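Local atomic coordinates of fluvirucin B1 DH domain from module 1 (Actinomadura vulgaris, PDB entry 6OBV), a protein that probably dehydrates the beta-hydroxyacyl intermediate made by the first module of the fluvirucin B1 polyketide synthase, leaving a carbon-carbon double bond. Residues 264-278 against 281-295. Numbering follows the deposited sequence.
Sequences RVRVHAQPTDDGATS and ITDTTGAPVAGITSL
R266 and T282 pair where two consecutive beta hairpins share their middle strand: strand 264-271 lies along one side of strand 277-282 and strand 288-299 along the other, an antiparallel meander within the double-hotdog fold of dehydratase domains. The pair is hydrogen-bonded in both directions, R266 N giving to T282 O at 2.8 Å and T282 N to R266 O at 3.0 Å. From there the R266 side chain runs out over the type I turn D283 to G286. R266 CB rests 3.3 Å from T282 OG1. CG, anti to the carbonyl carbon (chi1 -55°), lies near D283 O and T282 OG1, and the extended chain carries R266 CD to 3.4 Å from D283 O. NE passes by D283 O and T284 CA, and CZ comes near T284 O. R266 NH2 lies 3.1 Å from T284 O, badly angled for a hydrogen bond. At the tip, G286 N sits over one face of the guanidinium, toward its rim, while a water in its plane links NH1 to T282 OG1. W165 adds a cation-pi contact to this arginine. The turn beneath is tied by D283 OD1, which accepts from T285 N in an Asx turn and also from A287 N and T285 OG1.

Apolar residues take over beside this pair: V265 CB packs 3.6 Å from I281 CG2, with L229 and L230 of helix 227-232 touching V265 and I281 respectively. A classic bulge puts V289 and A290 against I281, both their amides bonding to I281 O.

Beyond the corner that the chain turns at T293, L295 pairs with T277, again hydrogen-bonded. Here L295 O accepts from T277 N at 3.1 Å and from a water that also reaches T277 OG1.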
ATOM      1  N   ARG A 264      30.643  11.507  -4.060  1.00 35.98           N
ATOM      2  CA  ARG A 264      31.975  10.946  -4.234  1.00 35.54           C
ATOM      3  C   ARG A 264      32.356  10.270  -2.928  1.00 35.78           C
ATOM      4  O   ARG A 264      31.975  10.736  -1.852  1.00 38.37           O
ATOM      5  CB  ARG A 264      33.000  12.032  -4.606  1.00 37.83           C
ATOM      6  CG  ARG A 264      32.484  13.054  -5.612  1.00 43.55           C
ATOM      7  CD  ARG A 264      33.499  14.155  -5.896  1.00 46.06           C
ATOM      8  NE  ARG A 264      34.039  14.725  -4.670  1.00 56.39           N
ATOM      9  CZ  ARG A 264      35.108  15.519  -4.631  1.00 68.33           C
ATOM     10  NH1 ARG A 264      35.735  15.827  -5.759  1.00 76.98           N
ATOM     11  NH2 ARG A 264      35.556  16.005  -3.472  1.00 68.74           N
ATOM     12  N   VAL A 265      33.064   9.144  -3.011  1.00 31.98           N
ATOM     13  CA  VAL A 265      33.413   8.395  -1.813  1.00 32.89           C
ATOM     14  C   VAL A 265      34.815   7.825  -1.946  1.00 33.05           C
ATOM     15  O   VAL A 265      35.371   7.701  -3.041  1.00 33.31           O
ATOM     16  CB  VAL A 265      32.424   7.239  -1.507  1.00 29.23           C
ATOM     17  CG1 VAL A 265      30.995   7.770  -1.179  1.00 29.08           C
ATOM     18  CG2 VAL A 265      32.430   6.197  -2.625  1.00 23.92           C
ATOM     19  N   ARG A 266      35.376   7.470  -0.799  1.00 26.23           N
ATOM     20  CA  ARG A 266      36.527   6.592  -0.730  1.00 29.64           C
ATOM     21  C   ARG A 266      36.065   5.195  -0.333  1.00 38.44           C
ATOM     22  O   ARG A 266      35.060   5.030   0.364  1.00 43.96           O
ATOM     23  CB  ARG A 266      37.540   7.109   0.276  1.00 32.66           C
ATOM     24  CG  ARG A 266      38.009   8.539   0.044  1.00 34.28           C
ATOM     25  CD  ARG A 266      38.644   9.038   1.325  1.00 30.23           C
ATOM     26  NE  ARG A 266      39.284  10.330   1.173  1.00 37.41           N
ATOM     27  CZ  ARG A 266      40.007  10.908   2.124  1.00 42.49           C
ATOM     28  NH1 ARG A 266      40.178  10.293   3.288  1.00 39.73           N
ATOM     29  NH2 ARG A 266      40.564  12.090   1.908  1.00 34.62           N
ATOM     30  N   VAL A 267      36.802   4.186  -0.789  1.00 34.59           N
ATOM     31  CA  VAL A 267      36.425   2.791  -0.595  1.00 30.74           C
ATOM     32  C   VAL A 267      37.619   2.021  -0.060  1.00 29.05           C
ATOM     33  O   VAL A 267      38.748   2.202  -0.526  1.00 33.80           O
ATOM     34  CB  VAL A 267      35.912   2.163  -1.904  1.00 28.19           C
ATOM     35  CG1 VAL A 267      35.434   0.728  -1.660  1.00 24.85           C
ATOM     36  CG2 VAL A 267      34.789   3.005  -2.469  1.00 29.22           C
ATOM     37  N   HIS A 268      37.374   1.175   0.933  1.00 32.91           N
ATOM     38  CA  HIS A 268      38.388   0.294   1.509  1.00 39.02           C
ATOM     39  C   HIS A 268      37.832  -1.129   1.463  1.00 36.18           C
ATOM     40  O   HIS A 268      36.963  -1.486   2.263  1.00 34.01           O
ATOM     41  CB  HIS A 268      38.719   0.735   2.932  1.00 39.76           C
ATOM     42  CG  HIS A 268      39.735  -0.123   3.625  1.00 40.57           C
ATOM     43  ND1 HIS A 268      40.649  -0.901   2.946  1.00 41.05           N
ATOM     44  CD2 HIS A 268      39.983  -0.318   4.942  1.00 37.96           C
ATOM     45  CE1 HIS A 268      41.406  -1.546   3.814  1.00 38.91           C
ATOM     46  NE2 HIS A 268      41.021  -1.211   5.032  1.00 39.66           N
ATOM     47  N   ALA A 269      38.310  -1.947   0.525  1.00 32.90           N
ATOM     48  CA  ALA A 269      37.844  -3.325   0.398  1.00 28.80           C
ATOM     49  C   ALA A 269      38.946  -4.302   0.769  1.00 30.26           C
ATOM     50  O   ALA A 269      40.117  -4.107   0.422  1.00 28.04           O
ATOM     51  CB  ALA A 269      37.355  -3.639  -1.008  1.00 21.96           C
ATOM     52  N   GLN A 270      38.563  -5.361   1.467  1.00 27.14           N
ATOM     53  CA  GLN A 270      39.500  -6.420   1.807  1.00 35.22           C
ATOM     54  C   GLN A 270      38.710  -7.713   1.890  1.00 36.89           C
ATOM     55  O   GLN A 270      37.502  -7.684   2.132  1.00 38.62           O
ATOM     56  CB  GLN A 270      40.220  -6.129   3.132  1.00 38.30           C
ATOM     57  CG  GLN A 270      39.287  -5.684   4.215  1.00 41.13           C
ATOM     58  CD  GLN A 270      39.994  -4.901   5.293  1.00 46.15           C
ATOM     59  OE1 GLN A 270      41.149  -5.173   5.615  1.00 50.73           O
ATOM     60  NE2 GLN A 270      39.304  -3.920   5.860  1.00 38.66           N
ATOM     61  N   PRO A 271      39.358  -8.857   1.700  1.00 38.66           N
ATOM     62  CA  PRO A 271      38.621 -10.113   1.850  1.00 45.45           C
ATOM     63  C   PRO A 271      38.292 -10.359   3.314  1.00 50.28           C
ATOM     64  O   PRO A 271      38.932  -9.830   4.229  1.00 41.20           O
ATOM     65  CB  PRO A 271      39.587 -11.177   1.309  1.00 43.20           C
ATOM     66  CG  PRO A 271      40.927 -10.473   1.093  1.00 38.80           C
ATOM     67  CD  PRO A 271      40.812  -9.082   1.660  1.00 39.34           C
ATOM     68  N   THR A 272      37.243 -11.141   3.522  1.00 59.04           N
ATOM     69  CA  THR A 272      37.040 -11.840   4.776  1.00 70.59           C
ATOM     70  C   THR A 272      37.420 -13.302   4.560  1.00 91.16           C
ATOM     71  O   THR A 272      37.716 -13.731   3.441  1.00 91.31           O
ATOM     72  CB  THR A 272      35.594 -11.711   5.266  1.00 64.21           C
ATOM     73  OG1 THR A 272      34.755 -12.576   4.489  1.00 68.48           O
ATOM     74  CG2 THR A 272      35.095 -10.273   5.142  1.00 55.29           C
ATOM     75  N   ASP A 273      37.402 -14.081   5.637  1.00114.20           N
ATOM     76  CA  ASP A 273      37.726 -15.504   5.561  1.00121.89           C
ATOM     77  C   ASP A 273      36.608 -16.342   4.944  1.00122.81           C
ATOM     78  O   ASP A 273      36.706 -17.574   4.946  1.00129.80           O
ATOM     79  CB  ASP A 273      38.059 -16.033   6.955  1.00129.68           C
ATOM     80  CG  ASP A 273      38.878 -15.053   7.762  1.00132.54           C
ATOM     81  OD1 ASP A 273      40.017 -15.398   8.132  1.00135.39           O
ATOM     82  OD2 ASP A 273      38.381 -13.937   8.016  1.00131.72           O
ATOM     83  N   ASP A 274      35.563 -15.706   4.419  1.00111.32           N
ATOM     84  CA  ASP A 274      34.426 -16.395   3.831  1.00 98.24           C
ATOM     85  C   ASP A 274      34.584 -16.588   2.331  1.00 77.47           C
ATOM     86  O   ASP A 274      33.682 -17.134   1.687  1.00 75.56           O
ATOM     87  CB  ASP A 274      33.149 -15.605   4.120  1.00101.85           C
ATOM     88  CG  ASP A 274      33.073 -15.132   5.558  1.00105.84           C
ATOM     89  OD1 ASP A 274      33.894 -15.579   6.383  1.00108.77           O
ATOM     90  OD2 ASP A 274      32.218 -14.265   5.846  1.00104.86           O
ATOM     91  N   GLY A 275      35.701 -16.150   1.761  1.00 61.65           N
ATOM     92  CA  GLY A 275      35.702 -15.932   0.333  1.00 54.62           C
ATOM     93  C   GLY A 275      34.883 -14.730  -0.054  1.00 52.35           C
ATOM     94  O   GLY A 275      34.504 -14.594  -1.216  1.00 58.11           O
ATOM     95  N   ALA A 276      34.595 -13.852   0.900  1.00 42.78           N
ATOM     96  CA  ALA A 276      33.779 -12.674   0.695  1.00 35.50           C
ATOM     97  C   ALA A 276      34.643 -11.432   0.879  1.00 35.50           C
ATOM     98  O   ALA A 276      35.803 -11.519   1.280  1.00 35.92           O
ATOM     99  CB  ALA A 276      32.588 -12.667   1.666  1.00 37.79           C
ATOM    100  N   THR A 277      34.054 -10.268   0.587  1.00 33.41           N
ATOM    101  CA  THR A 277      34.719  -8.972   0.672  1.00 29.46           C
ATOM    102  C   THR A 277      33.997  -8.095   1.681  1.00 32.51           C
ATOM    103  O   THR A 277      32.763  -8.038   1.692  1.00 27.91           O
ATOM    104  CB  THR A 277      34.727  -8.233  -0.690  1.00 30.79           C
ATOM    105  OG1 THR A 277      35.206  -9.098  -1.732  1.00 32.30           O
ATOM    106  CG2 THR A 277      35.589  -6.935  -0.615  1.00 27.72           C
ATOM    107  N   SER A 278      34.757  -7.382   2.509  1.00 38.47           N
ATOM    108  CA  SER A 278      34.172  -6.325   3.327  1.00 36.59           C
ATOM    109  C   SER A 278      34.501  -4.974   2.708  1.00 32.12           C
ATOM    110  O   SER A 278      35.484  -4.832   1.979  1.00 30.36           O
ATOM    111  CB  SER A 278      34.669  -6.394   4.771  1.00 31.93           C
ATOM    112  OG  SER A 278      36.012  -5.957   4.889  1.00 39.13           O
ATOM    113  N   ILE A 281      33.196   2.575   3.506  1.00 28.63           N
ATOM    114  CA  ILE A 281      33.077   3.675   2.572  1.00 29.03           C
ATOM    115  C   ILE A 281      33.090   4.952   3.389  1.00 38.29           C
ATOM    116  O   ILE A 281      32.395   5.056   4.409  1.00 42.04           O
ATOM    117  CB  ILE A 281      31.805   3.519   1.723  1.00 25.68           C
ATOM    118  CG1 ILE A 281      31.929   2.251   0.874  1.00 32.52           C
ATOM    119  CG2 ILE A 281      31.571   4.692   0.815  1.00 27.51           C
ATOM    120  CD1 ILE A 281      30.661   1.897   0.167  1.00 27.49           C
ATOM    121  N   THR A 282      33.924   5.896   2.979  1.00 37.23           N
ATOM    122  CA  THR A 282      34.035   7.177   3.651  1.00 37.72           C
ATOM    123  C   THR A 282      33.811   8.267   2.622  1.00 30.29           C
ATOM    124  O   THR A 282      33.768   8.005   1.424  1.00 31.64           O
ATOM    125  CB  THR A 282      35.409   7.340   4.301  1.00 38.51           C
ATOM    126  OG1 THR A 282      36.412   6.954   3.352  1.00 35.12           O
ATOM    127  CG2 THR A 282      35.502   6.472   5.532  1.00 40.51           C
ATOM    128  N   ASP A 283      33.668   9.503   3.091  1.00 40.56           N
ATOM    129  CA  ASP A 283      33.566  10.604   2.150  1.00 39.18           C
ATOM    130  C   ASP A 283      34.960  11.205   1.941  1.00 43.39           C
ATOM    131  O   ASP A 283      35.946  10.780   2.547  1.00 34.16           O
ATOM    132  CB  ASP A 283      32.507  11.611   2.615  1.00 36.29           C
ATOM    133  CG  ASP A 283      32.792  12.211   3.992  1.00 41.58           C
ATOM    134  OD1 ASP A 283      33.976  12.354   4.388  1.00 43.54           O
ATOM    135  OD2 ASP A 283      31.807  12.567   4.675  1.00 38.25           O
ATOM    136  N   THR A 284      35.060  12.186   1.044  1.00 46.59           N
ATOM    137  CA  THR A 284      36.376  12.688   0.665  1.00 46.00           C
ATOM    138  C   THR A 284      37.062  13.456   1.777  1.00 42.89           C
ATOM    139  O   THR A 284      38.161  13.970   1.555  1.00 45.55           O
ATOM    140  CB  THR A 284      36.284  13.572  -0.579  1.00 50.96           C
ATOM    141  OG1 THR A 284      35.395  14.670  -0.326  1.00 52.34           O
ATOM    142  CG2 THR A 284      35.788  12.750  -1.779  1.00 49.64           C
ATOM    143  N   THR A 285      36.467  13.543   2.963  1.00 45.33           N
ATOM    144  CA  THR A 285      37.172  14.046   4.135  1.00 51.44           C
ATOM    145  C   THR A 285      37.403  12.954   5.175  1.00 49.67           C
ATOM    146  O   THR A 285      37.801  13.257   6.305  1.00 50.02           O
ATOM    147  CB  THR A 285      36.409  15.221   4.751  1.00 56.44           C
ATOM    148  OG1 THR A 285      35.193  14.749   5.346  1.00 56.04           O
ATOM    149  CG2 THR A 285      36.079  16.252   3.675  1.00 58.56           C
ATOM    150  N   GLY A 286      37.157  11.691   4.821  1.00 45.36           N
ATOM    151  CA  GLY A 286      37.425  10.561   5.685  1.00 41.14           C
ATOM    152  C   GLY A 286      36.312  10.191   6.631  1.00 39.75           C
ATOM    153  O   GLY A 286      36.463   9.223   7.392  1.00 42.83           O
ATOM    154  N   ALA A 287      35.197  10.926   6.614  1.00 38.50           N
ATOM    155  CA  ALA A 287      34.107  10.672   7.537  1.00 41.27           C
ATOM    156  C   ALA A 287      33.291   9.473   7.058  1.00 38.99           C
ATOM    157  O   ALA A 287      33.260   9.178   5.862  1.00 40.28           O
ATOM    158  CB  ALA A 287      33.216  11.909   7.661  1.00 35.27           C
ATOM    159  N   PRO A 288      32.640   8.759   7.976  1.00 40.14           N
ATOM    160  CA  PRO A 288      31.944   7.521   7.587  1.00 40.66           C
ATOM    161  C   PRO A 288      30.775   7.787   6.648  1.00 40.64           C
ATOM    162  O   PRO A 288      30.082   8.798   6.750  1.00 41.40           O
ATOM    163  CB  PRO A 288      31.460   6.947   8.925  1.00 43.17           C
ATOM    164  CG  PRO A 288      32.288   7.647   9.988  1.00 45.06           C
ATOM    165  CD  PRO A 288      32.592   9.000   9.431  1.00 43.55           C
ATOM    166  N   VAL A 289      30.568   6.868   5.709  1.00 40.13           N
ATOM    167  CA  VAL A 289      29.422   6.906   4.808  1.00 37.14           C
ATOM    168  C   VAL A 289      28.626   5.609   4.874  1.00 37.77           C
ATOM    169  O   VAL A 289      27.411   5.621   5.078  1.00 36.73           O
ATOM    170  CB  VAL A 289      29.852   7.211   3.352  1.00 34.71           C
ATOM    171  CG1 VAL A 289      28.674   7.025   2.407  1.00 30.73           C
ATOM    172  CG2 VAL A 289      30.382   8.631   3.238  1.00 33.31           C
ATOM    173  N   ALA A 290      29.299   4.476   4.703  1.00 36.73           N
ATOM    174  CA  ALA A 290      28.625   3.192   4.784  1.00 33.51           C
ATOM    175  C   ALA A 290      29.651   2.141   5.149  1.00 34.31           C
ATOM    176  O   ALA A 290      30.855   2.316   4.919  1.00 30.75           O
ATOM    177  CB  ALA A 290      27.928   2.818   3.470  1.00 26.55           C
ATOM    178  N   GLY A 291      29.164   1.066   5.741  1.00 31.76           N
ATOM    179  CA  GLY A 291      29.986  -0.104   5.997  1.00 26.04           C
ATOM    180  C   GLY A 291      29.240  -1.324   5.518  1.00 28.12           C
ATOM    181  O   GLY A 291      28.031  -1.445   5.714  1.00 37.88           O
ATOM    182  N   ILE A 292      29.955  -2.210   4.852  1.00 26.14           N
ATOM    183  CA  ILE A 292      29.416  -3.509   4.457  1.00 26.65           C
ATOM    184  C   ILE A 292      30.309  -4.568   5.085  1.00 30.14           C
ATOM    185  O   ILE A 292      31.499  -4.669   4.748  1.00 25.70           O
ATOM    186  CB  ILE A 292      29.352  -3.675   2.936  1.00 30.66           C
ATOM    187  CG1 ILE A 292      28.328  -2.708   2.337  1.00 36.36           C
ATOM    188  CG2 ILE A 292      29.000  -5.106   2.592  1.00 30.29           C
ATOM    189  CD1 ILE A 292      28.847  -1.964   1.129  1.00 35.89           C
ATOM    190  N   THR A 293      29.754  -5.341   6.017  1.00 30.97           N
ATOM    191  CA  THR A 293      30.577  -6.351   6.678  1.00 35.67           C
ATOM    192  C   THR A 293      30.953  -7.472   5.719  1.00 36.72           C
ATOM    193  O   THR A 293      32.107  -7.905   5.687  1.00 29.24           O
ATOM    194  CB  THR A 293      29.854  -6.909   7.897  1.00 39.35           C
ATOM    195  OG1 THR A 293      29.575  -5.831   8.803  1.00 41.67           O
ATOM    196  CG2 THR A 293      30.721  -7.951   8.589  1.00 30.71           C
ATOM    197  N   SER A 294      30.010  -7.941   4.914  1.00 27.51           N
ATOM    198  CA  SER A 294      30.323  -9.033   4.005  1.00 27.53           C
ATOM    199  C   SER A 294      29.502  -8.914   2.737  1.00 32.49           C
ATOM    200  O   SER A 294      28.280  -8.727   2.795  1.00 32.52           O
ATOM    201  CB  SER A 294      30.054 -10.377   4.663  1.00 29.24           C
ATOM    202  OG  SER A 294      30.297 -11.413   3.750  1.00 46.02           O
ATOM    203  N   LEU A 295      30.169  -9.057   1.596  1.00 30.38           N
ATOM    204  CA  LEU A 295      29.495  -9.147   0.307  1.00 28.80           C
ATOM    205  C   LEU A 295      30.005 -10.390  -0.409  1.00 32.76           C
ATOM    206  O   LEU A 295      31.216 -10.552  -0.581  1.00 31.84           O
ATOM    207  CB  LEU A 295      29.733  -7.892  -0.546  1.00 28.93           C
ATOM    208  CG  LEU A 295      29.319  -8.035  -2.015  1.00 28.67           C
ATOM    209  CD1 LEU A 295      27.815  -8.281  -2.145  1.00 24.66           C
ATOM    210  CD2 LEU A 295      29.775  -6.833  -2.830  1.00 29.28           C
TER
HETATM  211  O   HOH W   1      38.936   7.534   4.217  1.00 35.09           O
HETATM  212  O   HOH W   2      32.500 -10.185  -3.122  1.00 41.92           O